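Side-chain contacts in CurM Sulfotransferase (Moorea producta, PDB 4GBM), which probably transfers a sulfo group from the cofactor PAPS to a hydroxyl of a polyketide intermediate in the curacin biosynthetic pathway: residues A[45-50]-A[223-228]; A[230-235]-A[246-251]. The protein carries 2 engineered substitutions. One frame throughout, in Å; residues are numbered along the deposited sequence.

Contacts 1 and 2 both reach the bound adenosine-3'-5'-diphosphate, from neighbouring parts of the fold. Contact 1 sets the start of helix 45-53 against the end of helix 221-226, and contact 2 packs helix 228-239 on residues 246-251. Contact 1 closes at residue 228, just before contact 2 opens at 230, and their centres are about 8 Å apart. They also touch directly: Val50 CG1 lies 3.3 Å from Pro250 O, and Pro228 CB lies 4.0 Å from Leu248 CD2. At the nucleotide the work is shared, contact 1 meeting the 5'-phosphate and adenine, contact 2 the adenine amino group through Tyr251.

Contact 1 (A[45-50]-A[223-228]); sequences STLLRV and DLVKKP. With A3P (adenosine-3'-5'-diphosphate), chain G.
Leu47 and Val225 meet against one face of the adenine of the bound adenosine-3'-5'-diphosphate, with Leu47 CD2 3.7 Å from Val225 CG1. Leu47 CD2 lies over C2 of the base, where Val225 CG1 slants in at 3.7 Å. The other branch, Leu47 CD1, lies over the C6-N6 end, 3.9 Å from N6. With CG anti to the backbone N (chi1 173°), the fork of Leu47 reaches over to helix 221-226. Cut back to an alanine, Leu47 would lose both branch methyls, which would probably open a gap over the adenine face and leave Val225 CG1 without its protein partner here. Deeper in, Leu224 CD2 rests 4.1 Å from Leu48 CB, while Leu224 is backed by Val231 of the next helix and Leu48 by Ile37 and Ile160 of the sheet. The same helix start grips the 5'-phosphate: Ser45 gives N and OG to O4P, and Thr46 gives N and OG1 to O6P, OG1 at 2.8 Å. Lys136 NZ bonds both hydroxyls. The chemistry is thus divided, apolar methyls packed on a face of the base and paired N-H and hydroxyl donors on the phosphate at a helix N-terminus, whose dipole would probably add to the hold, as in P-loop-related sulfotransferases.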
loop_
_atom_site.group_PDB
_atom_site.type_symbol
_atom_site.label_atom_id
_atom_site.label_comp_id
_atom_site.label_asym_id
_atom_site.label_seq_id
_atom_site.Cartn_x
_atom_site.Cartn_y
_atom_site.Cartn_z
ATOM N N SER A 45 -3.263 2.871 4.328
ATOM C CA SER A 45 -2.001 2.631 3.597
ATOM C C SER A 45 -1.543 3.857 2.804
ATOM O O SER A 45 -0.347 4.146 2.755
ATOM C CB SER A 45 -2.094 1.384 2.697
ATOM O OG SER A 45 -2.979 1.593 1.605
ATOM N N THR A 46 -2.491 4.584 2.211
ATOM C CA THR A 46 -2.159 5.790 1.443
ATOM C C THR A 46 -1.617 6.868 2.373
ATOM O O THR A 46 -0.581 7.485 2.087
ATOM C CB THR A 46 -3.358 6.298 0.619
ATOM O OG1 THR A 46 -3.816 5.249 -0.237
ATOM C CG2 THR A 46 -2.958 7.513 -0.230
ATOM N N LEU A 47 -2.302 7.090 3.492
ATOM C CA LEU A 47 -1.779 8.019 4.500
ATOM C C LEU A 47 -0.326 7.688 4.861
ATOM O O LEU A 47 0.536 8.565 4.827
ATOM C CB LEU A 47 -2.651 8.002 5.751
ATOM C CG LEU A 47 -2.115 8.807 6.941
ATOM C CD1 LEU A 47 -2.110 10.313 6.651
ATOM C CD2 LEU A 47 -2.971 8.496 8.161
ATOM N N LEU A 48 -0.059 6.427 5.181
ATOM C CA LEU A 48 1.302 6.031 5.531
ATOM C C LEU A 48 2.302 6.269 4.393
ATOM O O LEU A 48 3.389 6.821 4.619
ATOM C CB LEU A 48 1.340 4.575 6.008
ATOM C CG LEU A 48 2.732 4.080 6.414
ATOM C CD1 LEU A 48 3.335 4.905 7.564
ATOM C CD2 LEU A 48 2.662 2.602 6.793
ATOM N N ARG A 49 1.941 5.880 3.171
ATOM C CA ARG A 49 2.884 6.065 2.061
ATOM C C ARG A 49 3.154 7.545 1.803
ATOM O O ARG A 49 4.273 7.922 1.465
ATOM C CB ARG A 49 2.456 5.291 0.801
ATOM C CG ARG A 49 1.500 5.998 -0.151
ATOM C CD ARG A 49 2.233 6.801 -1.236
ATOM N NE ARG A 49 1.261 7.527 -2.052
ATOM C CZ ARG A 49 1.482 8.702 -2.632
ATOM N NH1 ARG A 49 0.501 9.279 -3.321
ATOM N NH2 ARG A 49 2.665 9.312 -2.520
ATOM N N VAL A 50 2.143 8.382 2.024
ATOM C CA VAL A 50 2.286 9.834 1.843
ATOM C C VAL A 50 3.161 10.449 2.943
ATOM O O VAL A 50 3.985 11.317 2.664
ATOM C CB VAL A 50 0.909 10.541 1.723
ATOM C CG1 VAL A 50 1.064 12.062 1.711
ATOM C CG2 VAL A 50 0.195 10.085 0.444
ATOM N N ASP A 223 -2.738 3.271 16.238
ATOM C CA ASP A 223 -1.541 3.900 16.804
ATOM C C ASP A 223 -0.995 4.965 15.852
ATOM O O ASP A 223 -0.585 6.046 16.285
ATOM C CB ASP A 223 -0.441 2.864 17.060
ATOM C CG ASP A 223 -0.783 1.876 18.153
ATOM O OD1 ASP A 223 -1.665 2.156 19.004
ATOM O OD2 ASP A 223 -0.122 0.808 18.170
ATOM N N LEU A 224 -0.989 4.666 14.553
ATOM C CA LEU A 224 -0.468 5.608 13.561
ATOM C C LEU A 224 -1.148 6.972 13.641
ATOM O O LEU A 224 -0.477 8.007 13.583
ATOM C CB LEU A 224 -0.611 5.042 12.141
ATOM C CG LEU A 224 -0.133 5.940 10.988
ATOM C CD1 LEU A 224 1.369 6.196 11.090
ATOM C CD2 LEU A 224 -0.492 5.310 9.650
ATOM N N VAL A 225 -2.472 6.980 13.768
ATOM C CA VAL A 225 -3.182 8.259 13.751
ATOM C C VAL A 225 -3.321 8.918 15.127
ATOM O O VAL A 225 -3.465 10.146 15.216
ATOM C CB VAL A 225 -4.535 8.193 12.992
ATOM C CG1 VAL A 225 -4.313 7.685 11.563
ATOM C CG2 VAL A 225 -5.550 7.311 13.731
ATOM N N LYS A 226 -3.276 8.117 16.192
ATOM C CA LYS A 226 -3.329 8.659 17.564
ATOM C C LYS A 226 -1.971 9.102 18.110
ATOM O O LYS A 226 -1.896 10.069 18.887
ATOM C CB LYS A 226 -3.946 7.651 18.530
ATOM C CG LYS A 226 -5.448 7.473 18.378
ATOM C CD LYS A 226 -5.935 6.390 19.327
ATOM C CE LYS A 226 -7.339 6.649 19.805
ATOM N NZ LYS A 226 -7.678 5.712 20.914
ATOM N N LYS A 227 -0.921 8.373 17.732
ATOM C CA LYS A 227 0.443 8.642 18.202
ATOM C C LYS A 227 1.436 8.593 17.028
ATOM O O LYS A 227 2.384 7.796 17.046
ATOM C CB LYS A 227 0.850 7.614 19.265
ATOM C CG LYS A 227 -0.004 7.610 20.531
ATOM C CD LYS A 227 0.547 6.626 21.564
ATOM C CE LYS A 227 0.498 5.182 21.065
ATOM N NZ LYS A 227 1.181 4.243 22.005
ATOM N N PRO A 228 1.231 9.442 16.003
ATOM C CA PRO A 228 2.102 9.358 14.827
ATOM C C PRO A 228 3.587 9.568 15.135
ATOM O O PRO A 228 4.418 8.907 14.520
ATOM C CB PRO A 228 1.561 10.451 13.889
ATOM C CG PRO A 228 0.782 11.373 14.782
ATOM C CD PRO A 228 0.218 10.508 15.867
HETATM P P1 A3P G . -12.327 5.952 4.733
HETATM O O1P A3P G . -13.233 5.103 3.879
HETATM O O2P A3P G . -12.069 7.322 4.157
HETATM O O3P A3P G . -12.703 5.938 6.188
HETATM P P2 A3P G . -6.234 2.985 2.263
HETATM O O4P A3P G . -5.465 1.804 2.766
HETATM O O5P A3P G . -7.311 2.680 1.261
HETATM O O6P A3P G . -5.348 4.134 1.860
HETATM O "O5'" A3P G . -7.067 3.502 3.550
HETATM C "C5'" A3P G . -8.090 4.487 3.370
HETATM C "C4'" A3P G . -8.495 4.939 4.751
HETATM O "O4'" A3P G . -7.430 5.715 5.313
HETATM C "C3'" A3P G . -9.674 5.892 4.731
HETATM O "O3'" A3P G . -10.907 5.162 4.648
HETATM C "C2'" A3P G . -9.474 6.635 6.047
HETATM O "O2'" A3P G . -10.117 5.950 7.126
HETATM C "C1'" A3P G . -7.968 6.606 6.282
HETATM N N9 A3P G . -7.387 7.957 6.072
HETATM C C8 A3P G . -7.213 8.611 4.905
HETATM N N7 A3P G . -6.679 9.846 5.106
HETATM C C5 A3P G . -6.511 9.981 6.439
HETATM C C6 A3P G . -5.993 11.025 7.354
HETATM N N6 A3P G . -5.528 12.197 6.855
HETATM N N1 A3P G . -5.999 10.752 8.687
HETATM C C2 A3P G . -6.447 9.579 9.189
HETATM N N3 A3P G . -6.924 8.587 8.409
HETATM C C4 A3P G . -6.968 8.739 7.066
#

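Contact 2 (A[230-235]-A[246-251]); sequences QVLSQL and ELLQPY. With A3P (adenosine-3'-5'-diphosphate), chain G.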
loop_
_atom_site.group_PDB
_atom_site.type_symbol
_atom_site.label_atom_id
_atom_site.label_comp_id
_atom_site.label_asym_id
_atom_site.label_seq_id
_atom_site.Cartn_x
_atom_site.Cartn_y
_atom_site.Cartn_z
ATOM N N GLN A 230 5.377 8.689 17.836
ATOM C CA GLN A 230 5.925 7.443 18.379
ATOM C C GLN A 230 6.004 6.357 17.308
ATOM O O GLN A 230 7.024 5.678 17.180
ATOM C CB GLN A 230 5.091 6.961 19.575
ATOM C CG GLN A 230 5.523 5.621 20.164
ATOM C CD GLN A 230 4.580 5.128 21.247
ATOM O OE1 GLN A 230 3.730 4.275 20.997
ATOM N NE2 GLN A 230 4.720 5.667 22.449
ATOM N N VAL A 231 4.932 6.199 16.532
ATOM C CA VAL A 231 4.901 5.178 15.490
ATOM C C VAL A 231 5.983 5.428 14.448
ATOM O O VAL A 231 6.721 4.510 14.079
ATOM C CB VAL A 231 3.507 5.085 14.826
ATOM C CG1 VAL A 231 3.545 4.222 13.565
ATOM C CG2 VAL A 231 2.495 4.558 15.831
ATOM N N LEU A 232 6.091 6.674 13.998
ATOM C CA LEU A 232 7.042 7.009 12.943
ATOM C C LEU A 232 8.488 6.970 13.432
ATOM O O LEU A 232 9.382 6.601 12.672
ATOM C CB LEU A 232 6.700 8.363 12.299
ATOM C CG LEU A 232 5.445 8.367 11.420
ATOM C CD1 LEU A 232 4.918 9.793 11.266
ATOM C CD2 LEU A 232 5.718 7.731 10.071
ATOM N N SER A 233 8.714 7.310 14.701
ATOM C CA SER A 233 10.058 7.232 15.273
ATOM C C SER A 233 10.533 5.780 15.333
ATOM O O SER A 233 11.671 5.473 14.964
ATOM C CB SER A 233 10.108 7.878 16.661
ATOM O OG SER A 233 11.422 7.835 17.181
ATOM N N GLN A 234 9.648 4.888 15.777
ATOM C CA GLN A 234 9.954 3.459 15.823
ATOM C C GLN A 234 10.136 2.873 14.423
ATOM O O GLN A 234 10.987 2.000 14.217
ATOM C CB GLN A 234 8.875 2.700 16.604
ATOM C CG GLN A 234 8.874 3.042 18.093
ATOM C CD GLN A 234 7.809 2.301 18.891
ATOM O OE1 GLN A 234 7.164 1.381 18.393
ATOM N NE2 GLN A 234 7.626 2.708 20.144
ATOM N N LEU A 235 9.341 3.354 13.465
ATOM C CA LEU A 235 9.485 2.933 12.064
ATOM C C LEU A 235 10.832 3.389 11.494
ATOM O O LEU A 235 11.494 2.639 10.767
ATOM C CB LEU A 235 8.325 3.463 11.211
ATOM C CG LEU A 235 8.400 3.150 9.711
ATOM C CD1 LEU A 235 8.411 1.638 9.480
ATOM C CD2 LEU A 235 7.245 3.808 8.981
ATOM N N GLU A 246 9.251 16.209 8.191
ATOM C CA GLU A 246 8.340 16.036 7.063
ATOM C C GLU A 246 7.449 14.791 7.190
ATOM O O GLU A 246 6.376 14.715 6.574
ATOM C CB GLU A 246 9.149 15.986 5.757
ATOM C CG GLU A 246 9.740 17.334 5.322
ATOM C CD GLU A 246 11.081 17.693 5.974
ATOM O OE1 GLU A 246 11.602 16.938 6.828
ATOM O OE2 GLU A 246 11.623 18.760 5.614
ATOM N N LEU A 247 7.879 13.817 7.990
ATOM C CA LEU A 247 7.063 12.621 8.215
ATOM C C LEU A 247 5.704 12.945 8.819
ATOM O O LEU A 247 4.717 12.244 8.563
ATOM C CB LEU A 247 7.789 11.627 9.129
ATOM C CG LEU A 247 9.058 11.003 8.563
ATOM C CD1 LEU A 247 9.811 10.323 9.682
ATOM C CD2 LEU A 247 8.759 10.022 7.414
ATOM N N LEU A 248 5.660 14.005 9.628
ATOM C CA LEU A 248 4.453 14.383 10.358
ATOM C C LEU A 248 3.588 15.377 9.594
ATOM O O LEU A 248 2.566 15.844 10.115
ATOM C CB LEU A 248 4.829 14.975 11.723
ATOM C CG LEU A 248 5.503 14.010 12.702
ATOM C CD1 LEU A 248 6.190 14.794 13.808
ATOM C CD2 LEU A 248 4.502 13.031 13.287
ATOM N N GLN A 249 3.995 15.696 8.365
ATOM C CA GLN A 249 3.310 16.726 7.584
ATOM C C GLN A 249 2.890 16.234 6.199
ATOM O O GLN A 249 3.370 16.750 5.191
ATOM C CB GLN A 249 4.201 17.963 7.450
ATOM C CG GLN A 249 4.756 18.498 8.779
ATOM C CD GLN A 249 3.685 19.042 9.707
ATOM O OE1 GLN A 249 2.603 19.453 9.269
ATOM N NE2 GLN A 249 3.991 19.067 11.008
ATOM N N PRO A 250 1.959 15.260 6.141
ATOM C CA PRO A 250 1.638 14.654 4.844
ATOM C C PRO A 250 0.909 15.565 3.851
ATOM O O PRO A 250 0.812 15.220 2.674
ATOM C CB PRO A 250 0.761 13.449 5.225
ATOM C CG PRO A 250 0.187 13.794 6.557
ATOM C CD PRO A 250 1.257 14.586 7.252
ATOM N N TYR A 251 0.427 16.716 4.321
ATOM C CA TYR A 251 -0.260 17.697 3.461
ATOM C C TYR A 251 0.646 18.828 2.977
ATOM O O TYR A 251 0.174 19.813 2.396
ATOM C CB TYR A 251 -1.528 18.227 4.159
ATOM C CG TYR A 251 -2.561 17.139 4.307
ATOM C CD1 TYR A 251 -3.458 16.862 3.276
ATOM C CD2 TYR A 251 -2.599 16.347 5.451
ATOM C CE1 TYR A 251 -4.394 15.830 3.391
ATOM C CE2 TYR A 251 -3.521 15.315 5.583
ATOM C CZ TYR A 251 -4.418 15.067 4.548
ATOM O OH TYR A 251 -5.319 14.044 4.675
HETATM P P1 A3P G . -12.327 5.952 4.733
HETATM O O1P A3P G . -13.233 5.103 3.879
HETATM O O2P A3P G . -12.069 7.322 4.157
HETATM O O3P A3P G . -12.703 5.938 6.188
HETATM P P2 A3P G . -6.234 2.985 2.263
HETATM O O4P A3P G . -5.465 1.804 2.766
HETATM O O5P A3P G . -7.311 2.680 1.261
HETATM O O6P A3P G . -5.348 4.134 1.860
HETATM O "O5'" A3P G . -7.067 3.502 3.550
HETATM C "C5'" A3P G . -8.090 4.487 3.370
HETATM C "C4'" A3P G . -8.495 4.939 4.751
HETATM O "O4'" A3P G . -7.430 5.715 5.313
HETATM C "C3'" A3P G . -9.674 5.892 4.731
HETATM O "O3'" A3P G . -10.907 5.162 4.648
HETATM C "C2'" A3P G . -9.474 6.635 6.047
HETATM O "O2'" A3P G . -10.117 5.950 7.126
HETATM C "C1'" A3P G . -7.968 6.606 6.282
HETATM N N9 A3P G . -7.387 7.957 6.072
HETATM C C8 A3P G . -7.213 8.611 4.905
HETATM N N7 A3P G . -6.679 9.846 5.106
HETATM C C5 A3P G . -6.511 9.981 6.439
HETATM C C6 A3P G . -5.993 11.025 7.354
HETATM N N6 A3P G . -5.528 12.197 6.855
HETATM N N1 A3P G . -5.999 10.752 8.687
HETATM C C2 A3P G . -6.447 9.579 9.189
HETATM N N3 A3P G . -6.924 8.587 8.409
HETATM C C4 A3P G . -6.968 8.739 7.066
#
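Leu232 spans this contact with a single methyl, CD1, which meets both Leu247 and Leu248. On the Leu248 side, Leu232 CD1 lies 3.8 Å from Leu248 CD2, and the two side chains run antiparallel past one another. Toward Leu247 the same methyl sits 4.0 Å from CB and in van der Waals contact with the backbone O (3.7 Å). Leu232 reaches there with CG anti to its own carbonyl carbon (chi1 -71°). Leu232 and Leu247 form the buried side, which Leu52 of helix 45-53 extends by touching Leu247, and Phe243 adjoins Leu232. Leu248 is the looser partner: it is partly exposed, and only a modest part of it is covered by the helix, with Pro228 and Phe243 alongside. Farther along, the chain turns to the ligand, where Tyr251 OH accepts a bond from N6 of adenosine-3'-5'-diphosphate at 2.9 Å, bent to 134° at the hydrogen. N6 lies near the plane of the Tyr251 ring, at its edge; the same OH is also bonded to Phe272 O, and Phe272 stacks on the tyrosine. The leucines thus pack segment 246-251 against helix 228-239, and that segment supplies Tyr251 to the nucleotide pocket of the sulfotransferase fold.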